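Putative type VI secretion protein (Escherichia coli, PDB 6SK0) probably forms the trimeric puncturing spike at the tip of the type VI secretion system and carries a phospholipase effector. Local coordinates at residues K573-D578 against T619-P624; D578-Q583 against G625-A630; I608-R613 against S648-I653. One frame throughout, in Å; residues are numbered along the deposited sequence.

In the fold
Interactions 1 and 2 touch and share D578: both lie where helix 578-600 starts, near strand 626-629, and M577 of the first packs on L627 of the second. Interaction 3 stands apart, its centre about 19 Å from that of interaction 1 and about 16 Å from that of interaction 2, and joins the other helix, 608-618, to the start of strand 651-655. Chemistry follows place. Interaction 1, partly buried, pairs two loops through methionine and leucine side chains and one weak bond to sulfur. Interaction 2 is buried and rests a helix on a histidine ring and a leucine. Interaction 3, also buried, is the polar one, built on a salt bridge. In all three, residues of the second and third subunits complete the surroundings.

Interaction 1 (K573-D578 against T619-P624); sequences KMLDMD and TDLTAP
The backbone N-H of D620 points at the thioether of M577, with D620 N 3.2 Å from M577 SD and an angle of 145° at the hydrogen: a weak bond, but the one hydrogen bond between these two loops. M577 reaches it because its CG sits between the backbone N and the carbonyl carbon (chi1 51°), after which the chain runs out and folds back at its last torsion. That bend lays the methyl alongside the second loop, M577 CE lying 3.9 Å from L621 CG. Two residues earlier L575, third residue of the type I turn from K573 to D576, leans in. Its two branches divide the work: L575 CD1 rests 3.8 Å from the carbonyl oxygen D620 O, while L575 CD2 faces L621 CD1 at 4.3 Å. F561 of strand 559-563 meets all three side chains, L575, M577 and L621. W551 of the third subunit packs on L575 and donates to L621 O. M577 is the N-cap residue of helix 578-600, and T619 follows the end of helix 608-618, so the contact closes the base of the helical excursion set into the intertwined beta-prism of a VgrG spike.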
ATOM      1  N   LYS A 573      27.760 -13.779   2.217  1.00 49.89           N
ATOM      2  CA  LYS A 573      26.756 -14.615   2.844  1.00 49.89           C
ATOM      3  C   LYS A 573      25.515 -14.709   1.971  1.00 49.89           C
ATOM      4  O   LYS A 573      25.203 -13.810   1.191  1.00 49.89           O
ATOM      5  CB  LYS A 573      26.392 -14.071   4.220  1.00 49.89           C
ATOM      6  CG  LYS A 573      27.524 -14.122   5.218  1.00 49.89           C
ATOM      7  CD  LYS A 573      28.332 -15.390   5.066  1.00 49.89           C
ATOM      8  CE  LYS A 573      29.343 -15.525   6.179  1.00 49.89           C
ATOM      9  NZ  LYS A 573      28.668 -15.594   7.499  1.00 49.89           N
ATOM     10  N   MET A 574      24.813 -15.829   2.106  1.00 47.61           N
ATOM     11  CA  MET A 574      23.565 -16.022   1.385  1.00 47.61           C
ATOM     12  C   MET A 574      22.541 -14.956   1.760  1.00 47.61           C
ATOM     13  O   MET A 574      21.783 -14.486   0.908  1.00 47.61           O
ATOM     14  CB  MET A 574      23.049 -17.431   1.664  1.00 47.61           C
ATOM     15  CG  MET A 574      21.571 -17.646   1.508  1.00 47.61           C
ATOM     16  SD  MET A 574      21.140 -19.370   1.815  1.00 47.61           S
ATOM     17  CE  MET A 574      19.399 -19.229   2.168  1.00 47.61           C
ATOM     18  N   LEU A 575      22.529 -14.534   3.022  1.00 46.91           N
ATOM     19  CA  LEU A 575      21.588 -13.531   3.499  1.00 46.91           C
ATOM     20  C   LEU A 575      22.215 -12.147   3.614  1.00 46.91           C
ATOM     21  O   LEU A 575      21.778 -11.337   4.433  1.00 46.91           O
ATOM     22  CB  LEU A 575      20.998 -13.959   4.838  1.00 46.91           C
ATOM     23  CG  LEU A 575      20.087 -15.176   4.768  1.00 46.91           C
ATOM     24  CD1 LEU A 575      19.496 -15.446   6.125  1.00 46.91           C
ATOM     25  CD2 LEU A 575      19.002 -14.971   3.726  1.00 46.91           C
ATOM     26  N   ASP A 576      23.228 -11.860   2.810  1.00 48.14           N
ATOM     27  CA  ASP A 576      23.850 -10.544   2.794  1.00 48.14           C
ATOM     28  C   ASP A 576      22.845  -9.530   2.259  1.00 48.14           C
ATOM     29  O   ASP A 576      22.476  -9.569   1.082  1.00 48.14           O
ATOM     30  CB  ASP A 576      25.106 -10.591   1.936  1.00 48.14           C
ATOM     31  CG  ASP A 576      26.369 -10.535   2.756  1.00 48.14           C
ATOM     32  OD1 ASP A 576      26.335 -10.973   3.921  1.00 48.14           O
ATOM     33  OD2 ASP A 576      27.413 -10.098   2.225  1.00 48.14           O
ATOM     34  N   MET A 577      22.379  -8.635   3.119  1.00 45.66           N
ATOM     35  CA  MET A 577      21.264  -7.764   2.770  1.00 45.66           C
ATOM     36  C   MET A 577      21.539  -6.333   3.203  1.00 45.66           C
ATOM     37  O   MET A 577      20.657  -5.644   3.722  1.00 45.66           O
ATOM     38  CB  MET A 577      19.965  -8.276   3.387  1.00 45.66           C
ATOM     39  CG  MET A 577      20.062  -8.552   4.873  1.00 45.66           C
ATOM     40  SD  MET A 577      18.461  -8.765   5.656  1.00 45.66           S
ATOM     41  CE  MET A 577      18.028 -10.406   5.101  1.00 45.66           C
ATOM     42  N   ASP A 578      22.765  -5.863   2.975  1.00 47.03           N
ATOM     43  CA  ASP A 578      23.167  -4.553   3.478  1.00 47.03           C
ATOM     44  C   ASP A 578      22.314  -3.433   2.897  1.00 47.03           C
ATOM     45  O   ASP A 578      21.877  -2.541   3.628  1.00 47.03           O
ATOM     46  CB  ASP A 578      24.646  -4.318   3.183  1.00 47.03           C
ATOM     47  CG  ASP A 578      25.548  -5.083   4.118  1.00 47.03           C
ATOM     48  OD1 ASP A 578      25.219  -6.236   4.471  1.00 47.03           O
ATOM     49  OD2 ASP A 578      26.611  -4.546   4.485  1.00 47.03           O
ATOM     50  N   THR A 619      15.813  -7.884   9.583  1.00 43.92           N
ATOM     51  CA  THR A 619      17.259  -7.738   9.530  1.00 43.92           C
ATOM     52  C   THR A 619      17.908  -9.092   9.740  1.00 43.92           C
ATOM     53  O   THR A 619      17.742  -9.710  10.794  1.00 43.92           O
ATOM     54  CB  THR A 619      17.732  -6.741  10.583  1.00 43.92           C
ATOM     55  OG1 THR A 619      17.165  -5.460  10.302  1.00 43.92           O
ATOM     56  CG2 THR A 619      19.238  -6.627  10.563  1.00 43.92           C
ATOM     57  N   ASP A 620      18.606  -9.569   8.717  1.00 45.10           N
ATOM     58  CA  ASP A 620      19.195 -10.902   8.671  1.00 45.10           C
ATOM     59  C   ASP A 620      18.158 -12.006   8.800  1.00 45.10           C
ATOM     60  O   ASP A 620      18.523 -13.160   9.023  1.00 45.10           O
ATOM     61  CB  ASP A 620      20.273 -11.072   9.745  1.00 45.10           C
ATOM     62  CG  ASP A 620      21.137  -9.849   9.886  1.00 45.10           C
ATOM     63  OD1 ASP A 620      21.788  -9.465   8.895  1.00 45.10           O
ATOM     64  OD2 ASP A 620      21.152  -9.257  10.982  1.00 45.10           O
ATOM     65  N   LEU A 621      16.876 -11.674   8.660  1.00 42.52           N
ATOM     66  CA  LEU A 621      15.777 -12.624   8.792  1.00 42.52           C
ATOM     67  C   LEU A 621      15.928 -13.472  10.052  1.00 42.52           C
ATOM     68  O   LEU A 621      15.880 -14.700  10.019  1.00 42.52           O
ATOM     69  CB  LEU A 621      15.652 -13.493   7.538  1.00 42.52           C
ATOM     70  CG  LEU A 621      15.119 -12.767   6.301  1.00 42.52           C
ATOM     71  CD1 LEU A 621      15.172 -13.642   5.051  1.00 42.52           C
ATOM     72  CD2 LEU A 621      13.701 -12.256   6.537  1.00 42.52           C
ATOM     73  N   THR A 622      16.124 -12.793  11.183  1.00 43.09           N
ATOM     74  CA  THR A 622      16.213 -13.487  12.459  1.00 43.09           C
ATOM     75  C   THR A 622      14.883 -14.095  12.870  1.00 43.09           C
ATOM     76  O   THR A 622      14.861 -15.011  13.694  1.00 43.09           O
ATOM     77  CB  THR A 622      16.721 -12.541  13.546  1.00 43.09           C
ATOM     78  OG1 THR A 622      15.839 -11.422  13.663  1.00 43.09           O
ATOM     79  CG2 THR A 622      18.108 -12.049  13.201  1.00 43.09           C
ATOM     80  N   ALA A 623      13.783 -13.608  12.320  1.00 41.65           N
ATOM     81  CA  ALA A 623      12.481 -14.228  12.435  1.00 41.65           C
ATOM     82  C   ALA A 623      11.979 -14.593  11.043  1.00 41.65           C
ATOM     83  O   ALA A 623      12.402 -13.989  10.056  1.00 41.65           O
ATOM     84  CB  ALA A 623      11.484 -13.296  13.133  1.00 41.65           C
ATOM     85  N   PRO A 624      11.104 -15.589  10.919  1.00 41.01           N
ATOM     86  CA  PRO A 624      10.644 -15.993   9.582  1.00 41.01           C
ATOM     87  C   PRO A 624       9.748 -14.956   8.931  1.00 41.01           C
ATOM     88  O   PRO A 624       8.530 -15.115   8.840  1.00 41.01           O
ATOM     89  CB  PRO A 624       9.891 -17.300   9.847  1.00 41.01           C
ATOM     90  CG  PRO A 624       9.551 -17.251  11.275  1.00 41.01           C
ATOM     91  CD  PRO A 624      10.658 -16.535  11.949  1.00 41.01           C
TER

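Interaction 2 (D578-Q583 against G625-A630); sequences DEAIRQ and GMLLHA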
ATOM      1  N   ASP A 578      22.765  -5.863   2.975  1.00 47.03           N
ATOM      2  CA  ASP A 578      23.167  -4.553   3.478  1.00 47.03           C
ATOM      3  C   ASP A 578      22.314  -3.433   2.897  1.00 47.03           C
ATOM      4  O   ASP A 578      21.877  -2.541   3.628  1.00 47.03           O
ATOM      5  CB  ASP A 578      24.646  -4.318   3.183  1.00 47.03           C
ATOM      6  CG  ASP A 578      25.548  -5.083   4.118  1.00 47.03           C
ATOM      7  OD1 ASP A 578      25.219  -6.236   4.471  1.00 47.03           O
ATOM      8  OD2 ASP A 578      26.611  -4.546   4.485  1.00 47.03           O
ATOM      9  N   GLU A 579      22.053  -3.463   1.593  1.00 45.58           N
ATOM     10  CA  GLU A 579      21.238  -2.413   0.999  1.00 45.58           C
ATOM     11  C   GLU A 579      19.786  -2.520   1.449  1.00 45.58           C
ATOM     12  O   GLU A 579      19.139  -1.506   1.733  1.00 45.58           O
ATOM     13  CB  GLU A 579      21.346  -2.459  -0.522  1.00 45.58           C
ATOM     14  CG  GLU A 579      20.665  -1.298  -1.229  1.00 45.58           C
ATOM     15  CD  GLU A 579      20.860   0.044  -0.532  1.00 45.58           C
ATOM     16  OE1 GLU A 579      22.016   0.414  -0.240  1.00 45.58           O
ATOM     17  OE2 GLU A 579      19.854   0.734  -0.285  1.00 45.58           O
ATOM     18  N   ALA A 580      19.262  -3.741   1.541  1.00 43.39           N
ATOM     19  CA  ALA A 580      17.916  -3.922   2.064  1.00 43.39           C
ATOM     20  C   ALA A 580      17.822  -3.454   3.511  1.00 43.39           C
ATOM     21  O   ALA A 580      16.817  -2.862   3.916  1.00 43.39           O
ATOM     22  CB  ALA A 580      17.497  -5.384   1.939  1.00 43.39           C
ATOM     23  N   ILE A 581      18.865  -3.701   4.299  1.00 44.06           N
ATOM     24  CA  ILE A 581      18.864  -3.256   5.686  1.00 44.06           C
ATOM     25  C   ILE A 581      18.917  -1.738   5.757  1.00 44.06           C
ATOM     26  O   ILE A 581      18.252  -1.122   6.593  1.00 44.06           O
ATOM     27  CB  ILE A 581      20.024  -3.906   6.459  1.00 44.06           C
ATOM     28  CG1 ILE A 581      19.688  -5.356   6.795  1.00 44.06           C
ATOM     29  CG2 ILE A 581      20.322  -3.135   7.730  1.00 44.06           C
ATOM     30  CD1 ILE A 581      20.851  -6.124   7.343  1.00 44.06           C
ATOM     31  N   ARG A 582      19.707  -1.111   4.888  1.00 45.41           N
ATOM     32  CA  ARG A 582      19.713   0.342   4.820  1.00 45.41           C
ATOM     33  C   ARG A 582      18.325   0.875   4.503  1.00 45.41           C
ATOM     34  O   ARG A 582      17.882   1.857   5.101  1.00 45.41           O
ATOM     35  CB  ARG A 582      20.720   0.822   3.782  1.00 45.41           C
ATOM     36  CG  ARG A 582      22.132   0.929   4.302  1.00 45.41           C
ATOM     37  CD  ARG A 582      23.052   1.587   3.293  1.00 45.41           C
ATOM     38  NE  ARG A 582      23.314   0.722   2.148  1.00 45.41           N
ATOM     39  CZ  ARG A 582      24.193  -0.273   2.148  1.00 45.41           C
ATOM     40  NH1 ARG A 582      24.899  -0.538   3.237  1.00 45.41           N
ATOM     41  NH2 ARG A 582      24.360  -1.008   1.060  1.00 45.41           N
ATOM     42  N   GLN A 583      17.619   0.224   3.578  1.00 42.59           N
ATOM     43  CA  GLN A 583      16.255   0.640   3.270  1.00 42.59           C
ATOM     44  C   GLN A 583      15.339   0.489   4.476  1.00 42.59           C
ATOM     45  O   GLN A 583      14.545   1.385   4.774  1.00 42.59           O
ATOM     46  CB  GLN A 583      15.712  -0.153   2.083  1.00 42.59           C
ATOM     47  CG  GLN A 583      16.364   0.183   0.762  1.00 42.59           C
ATOM     48  CD  GLN A 583      16.467   1.672   0.533  1.00 42.59           C
ATOM     49  OE1 GLN A 583      17.546   2.208   0.310  1.00 42.59           O
ATOM     50  NE2 GLN A 583      15.344   2.347   0.591  1.00 42.59           N
ATOM     51  N   GLY A 625      10.364 -13.867   8.490  1.00 39.51           N
ATOM     52  CA  GLY A 625       9.693 -12.866   7.702  1.00 39.51           C
ATOM     53  C   GLY A 625       9.979 -13.039   6.225  1.00 39.51           C
ATOM     54  O   GLY A 625      10.561 -14.024   5.775  1.00 39.51           O
ATOM     55  N   MET A 626       9.554 -12.054   5.462  1.00 38.68           N
ATOM     56  CA  MET A 626       9.820 -12.020   4.040  1.00 38.68           C
ATOM     57  C   MET A 626      10.329 -10.640   3.690  1.00 38.68           C
ATOM     58  O   MET A 626       9.688  -9.635   4.005  1.00 38.68           O
ATOM     59  CB  MET A 626       8.578 -12.356   3.234  1.00 38.68           C
ATOM     60  CG  MET A 626       8.881 -12.826   1.840  1.00 38.68           C
ATOM     61  SD  MET A 626       7.383 -13.256   0.965  1.00 38.68           S
ATOM     62  CE  MET A 626       6.913 -11.622   0.480  1.00 38.68           C
ATOM     63  N   LEU A 627      11.485 -10.597   3.061  1.00 37.77           N
ATOM     64  CA  LEU A 627      12.118  -9.352   2.671  1.00 37.77           C
ATOM     65  C   LEU A 627      12.261  -9.355   1.159  1.00 37.77           C
ATOM     66  O   LEU A 627      12.981 -10.185   0.598  1.00 37.77           O
ATOM     67  CB  LEU A 627      13.464  -9.186   3.364  1.00 37.77           C
ATOM     68  CG  LEU A 627      14.223  -7.899   3.076  1.00 37.77           C
ATOM     69  CD1 LEU A 627      13.363  -6.682   3.363  1.00 37.77           C
ATOM     70  CD2 LEU A 627      15.486  -7.879   3.901  1.00 37.77           C
ATOM     71  N   LEU A 628      11.554  -8.448   0.509  1.00 37.79           N
ATOM     72  CA  LEU A 628      11.676  -8.215  -0.918  1.00 37.79           C
ATOM     73  C   LEU A 628      12.409  -6.903  -1.108  1.00 37.79           C
ATOM     74  O   LEU A 628      11.947  -5.855  -0.648  1.00 37.79           O
ATOM     75  CB  LEU A 628      10.311  -8.173  -1.593  1.00 37.79           C
ATOM     76  CG  LEU A 628       9.315  -9.268  -1.222  1.00 37.79           C
ATOM     77  CD1 LEU A 628       8.049  -9.085  -2.022  1.00 37.79           C
ATOM     78  CD2 LEU A 628       9.896 -10.631  -1.470  1.00 37.79           C
ATOM     79  N   HIS A 629      13.555  -6.961  -1.760  1.00 39.62           N
ATOM     80  CA  HIS A 629      14.330  -5.763  -2.005  1.00 39.62           C
ATOM     81  C   HIS A 629      14.854  -5.770  -3.426  1.00 39.62           C
ATOM     82  O   HIS A 629      15.360  -6.787  -3.901  1.00 39.62           O
ATOM     83  CB  HIS A 629      15.494  -5.628  -1.032  1.00 39.62           C
ATOM     84  CG  HIS A 629      16.373  -4.468  -1.344  1.00 39.62           C
ATOM     85  ND1 HIS A 629      17.570  -4.601  -2.005  1.00 39.62           N
ATOM     86  CD2 HIS A 629      16.198  -3.143  -1.144  1.00 39.62           C
ATOM     87  CE1 HIS A 629      18.109  -3.411  -2.174  1.00 39.62           C
ATOM     88  NE2 HIS A 629      17.299  -2.509  -1.658  1.00 39.62           N
ATOM     89  N   ALA A 630      14.730  -4.633  -4.096  1.00 39.78           N
ATOM     90  CA  ALA A 630      15.319  -4.445  -5.388  1.00 39.78           C
ATOM     91  C   ALA A 630      15.924  -3.051  -5.353  1.00 39.78           C
ATOM     92  O   ALA A 630      15.291  -2.120  -4.844  1.00 39.78           O
ATOM     93  CB  ALA A 630      14.321  -4.579  -6.537  1.00 39.78           C
TER
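A580 sets its methyl against the ring of H629, an off-centre CH-pi contact with A580 CB 4.0 Å from the ring centroid. It belongs to a helix laid across a strand of the trimeric beta-prism: helix 578-583 passes strand 626-629 at 99°, the axes 9.1 Å apart. Conformation explains how one imidazole serves three helix residues. With CG opposite the backbone N (chi1 175°), H629 extends straight from the strand, and the helix backbone at E579 C and A580 CA covers one face toward its rim. In E579 too CG lies anti to the backbone N (chi1 -173°), which brings this methylene to the ring, E579 CG meeting H629 CE1 at 3.4 Å. Q583, a turn further on, approaches obliquely with its CG, set beside the backbone N, 3.7 Å from H629 NE2. D565, whose OD1 accepts from H629 ND1, helps to fix the ring's rotation. L627, its CG also anti to the backbone N, places L627 CD2 3.8 Å from A580 CB, so the small alanine fits between leucine and histidine. Strand 626-629 pairs in parallel with strand 559-563 and with a strand of the second subunit. A turn at chi2 swings the glutamate carboxylate to R582, which grips one oxygen side-on with two nitrogens: R582 NE lies 2.7 Å from E579 OE1, and R582 NH2 reaches the same atom from the same face of the carboxylate at 3.0 Å.

Interaction 3 (I608-R613 against S648-I653); sequences ISCQQR and SESVGI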
ATOM      1  N   ILE A 608       4.759   2.716  15.800  1.00 44.87           N
ATOM      2  CA  ILE A 608       6.190   2.526  15.615  1.00 44.87           C
ATOM      3  C   ILE A 608       6.624   1.164  16.130  1.00 44.87           C
ATOM      4  O   ILE A 608       7.533   0.552  15.572  1.00 44.87           O
ATOM      5  CB  ILE A 608       6.977   3.664  16.289  1.00 44.87           C
ATOM      6  CG1 ILE A 608       6.737   4.982  15.555  1.00 44.87           C
ATOM      7  CG2 ILE A 608       8.458   3.353  16.331  1.00 44.87           C
ATOM      8  CD1 ILE A 608       7.016   4.915  14.076  1.00 44.87           C
ATOM      9  N   SER A 609       5.965   0.657  17.170  1.00 44.65           N
ATOM     10  CA  SER A 609       6.422  -0.554  17.842  1.00 44.65           C
ATOM     11  C   SER A 609       6.496  -1.739  16.884  1.00 44.65           C
ATOM     12  O   SER A 609       7.515  -2.432  16.814  1.00 44.65           O
ATOM     13  CB  SER A 609       5.498  -0.867  19.013  1.00 44.65           C
ATOM     14  OG  SER A 609       5.730  -2.164  19.507  1.00 44.65           O
ATOM     15  N   CYS A 610       5.419  -1.994  16.147  1.00 44.03           N
ATOM     16  CA  CYS A 610       5.404  -3.143  15.254  1.00 44.03           C
ATOM     17  C   CYS A 610       6.368  -2.967  14.090  1.00 44.03           C
ATOM     18  O   CYS A 610       6.925  -3.947  13.609  1.00 44.03           O
ATOM     19  CB  CYS A 610       3.986  -3.405  14.755  1.00 44.03           C
ATOM     20  SG  CYS A 610       3.521  -2.421  13.343  1.00 44.03           S
ATOM     21  N   GLN A 611       6.614  -1.733  13.653  1.00 41.90           N
ATOM     22  CA  GLN A 611       7.581  -1.516  12.582  1.00 41.90           C
ATOM     23  C   GLN A 611       9.014  -1.698  13.075  1.00 41.90           C
ATOM     24  O   GLN A 611       9.860  -2.224  12.351  1.00 41.90           O
ATOM     25  CB  GLN A 611       7.381  -0.132  11.969  1.00 41.90           C
ATOM     26  CG  GLN A 611       6.065   0.028  11.220  1.00 41.90           C
ATOM     27  CD  GLN A 611       5.897  -0.967  10.084  1.00 41.90           C
ATOM     28  OE1 GLN A 611       6.856  -1.332   9.417  1.00 41.90           O
ATOM     29  NE2 GLN A 611       4.671  -1.405   9.861  1.00 41.90           N
ATOM     30  N   GLN A 612       9.302  -1.272  14.302  1.00 43.45           N
ATOM     31  CA  GLN A 612      10.605  -1.536  14.899  1.00 43.45           C
ATOM     32  C   GLN A 612      10.823  -3.032  15.081  1.00 43.45           C
ATOM     33  O   GLN A 612      11.904  -3.560  14.793  1.00 43.45           O
ATOM     34  CB  GLN A 612      10.710  -0.801  16.234  1.00 43.45           C
ATOM     35  CG  GLN A 612      12.063  -0.852  16.876  1.00 43.45           C
ATOM     36  CD  GLN A 612      12.887   0.367  16.564  1.00 43.45           C
ATOM     37  OE1 GLN A 612      12.362   1.466  16.412  1.00 43.45           O
ATOM     38  NE2 GLN A 612      14.186   0.179  16.460  1.00 43.45           N
ATOM     39  N   ARG A 613       9.790  -3.733  15.538  1.00 43.60           N
ATOM     40  CA  ARG A 613       9.858  -5.182  15.638  1.00 43.60           C
ATOM     41  C   ARG A 613      10.046  -5.821  14.268  1.00 43.60           C
ATOM     42  O   ARG A 613      10.767  -6.810  14.134  1.00 43.60           O
ATOM     43  CB  ARG A 613       8.596  -5.700  16.313  1.00 43.60           C
ATOM     44  CG  ARG A 613       8.597  -7.162  16.654  1.00 43.60           C
ATOM     45  CD  ARG A 613       7.568  -7.458  17.735  1.00 43.60           C
ATOM     46  NE  ARG A 613       6.246  -6.918  17.419  1.00 43.60           N
ATOM     47  CZ  ARG A 613       5.738  -5.810  17.952  1.00 43.60           C
ATOM     48  NH1 ARG A 613       6.443  -5.106  18.823  1.00 43.60           N
ATOM     49  NH2 ARG A 613       4.530  -5.399  17.604  1.00 43.60           N
ATOM     50  N   SER A 648      -2.646  -8.833  12.537  1.00 41.57           N
ATOM     51  CA  SER A 648      -2.613  -8.385  13.916  1.00 41.57           C
ATOM     52  C   SER A 648      -1.822  -7.111  14.125  1.00 41.57           C
ATOM     53  O   SER A 648      -1.903  -6.526  15.205  1.00 41.57           O
ATOM     54  CB  SER A 648      -2.022  -9.474  14.820  1.00 41.57           C
ATOM     55  OG  SER A 648      -2.776 -10.660  14.740  1.00 41.57           O
ATOM     56  N   GLU A 649      -1.068  -6.668  13.137  1.00 41.04           N
ATOM     57  CA  GLU A 649      -0.157  -5.557  13.325  1.00 41.04           C
ATOM     58  C   GLU A 649      -0.436  -4.501  12.277  1.00 41.04           C
ATOM     59  O   GLU A 649      -1.502  -4.490  11.666  1.00 41.04           O
ATOM     60  CB  GLU A 649       1.293  -6.029  13.267  1.00 41.04           C
ATOM     61  CG  GLU A 649       1.601  -7.069  14.308  1.00 41.04           C
ATOM     62  CD  GLU A 649       3.050  -7.082  14.729  1.00 41.04           C
ATOM     63  OE1 GLU A 649       3.921  -6.726  13.913  1.00 41.04           O
ATOM     64  OE2 GLU A 649       3.320  -7.443  15.888  1.00 41.04           O
ATOM     65  N   SER A 650       0.495  -3.590  12.092  1.00 39.90           N
ATOM     66  CA  SER A 650       0.256  -2.451  11.237  1.00 39.90           C
ATOM     67  C   SER A 650       0.822  -2.662   9.841  1.00 39.90           C
ATOM     68  O   SER A 650       1.760  -3.431   9.632  1.00 39.90           O
ATOM     69  CB  SER A 650       0.848  -1.190  11.856  1.00 39.90           C
ATOM     70  OG  SER A 650       0.049  -0.760  12.934  1.00 39.90           O
ATOM     71  N   VAL A 651       0.223  -1.978   8.886  1.00 36.40           N
ATOM     72  CA  VAL A 651       0.778  -1.829   7.554  1.00 36.40           C
ATOM     73  C   VAL A 651       1.418  -0.454   7.495  1.00 36.40           C
ATOM     74  O   VAL A 651       0.747   0.563   7.696  1.00 36.40           O
ATOM     75  CB  VAL A 651      -0.297  -2.003   6.472  1.00 36.40           C
ATOM     76  CG1 VAL A 651       0.263  -1.676   5.111  1.00 36.40           C
ATOM     77  CG2 VAL A 651      -0.858  -3.416   6.511  1.00 36.40           C
ATOM     78  N   GLY A 652       2.722  -0.423   7.253  1.00 36.46           N
ATOM     79  CA  GLY A 652       3.467   0.812   7.145  1.00 36.46           C
ATOM     80  C   GLY A 652       3.898   1.046   5.708  1.00 36.46           C
ATOM     81  O   GLY A 652       4.520   0.186   5.088  1.00 36.46           O
ATOM     82  N   ILE A 653       3.547   2.212   5.194  1.00 36.32           N
ATOM     83  CA  ILE A 653       3.984   2.657   3.884  1.00 36.32           C
ATOM     84  C   ILE A 653       4.858   3.878   4.092  1.00 36.32           C
ATOM     85  O   ILE A 653       4.407   4.883   4.650  1.00 36.32           O
ATOM     86  CB  ILE A 653       2.801   2.964   2.959  1.00 36.32           C
ATOM     87  CG1 ILE A 653       1.946   1.715   2.784  1.00 36.32           C
ATOM     88  CG2 ILE A 653       3.290   3.483   1.626  1.00 36.32           C
ATOM     89  CD1 ILE A 653       0.650   1.969   2.117  1.00 36.32           C
TER
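R613 and E649 cross obliquely, with guanidinium and carboxylate planes 76° apart. The oxygen lies in the plane of the arginine, at its edge, yet the arginine comes to that oxygen from above the carboxylate plane. The salt bridge is carried by R613 NH2, 2.9 Å from E649 OE2; a second, weak bond runs from R613 NE to the same atom at 3.3 Å. The guanidinium is also steadied within its own helix, with R613 NH1 3.1 Å from S609 OG, so two groups fix its rotation. E649 OE2 has a further partner in R640 of the third subunit, and two arginines from different chains thus converge on one carboxylate, which would probably favour its charged form.

Beside this pair C610 wedges between glutamate and serine. Its sulfur stands between the backbone N and the carbonyl carbon (chi1 84°), directed at the loop: C610 SG lies 3.3 Å from S650 CB and accepts a weak bond from S650 N at 3.5 Å. The methylene behind it faces the acid, C610 CB being 3.4 Å from E649 OE1. The S650 hydroxyl bonds to D607, just before the helix.

Q611 folds at its second torsion (chi2 -59°), bringing its amide against the strand. Q611 NE2 comes within 3.4 Å of G652 N, but both are donors and do not bond; the amide is instead held by the third subunit, through L642 O to NE2 and R643 to OE1.

Thus helix 608-618 leans on the entry to strand 651-655. It also packs through I608 and Q612 on helix 578-600, V651 lies against strand 642-646, and V651 to I653 pair in parallel with strands of both other subunits.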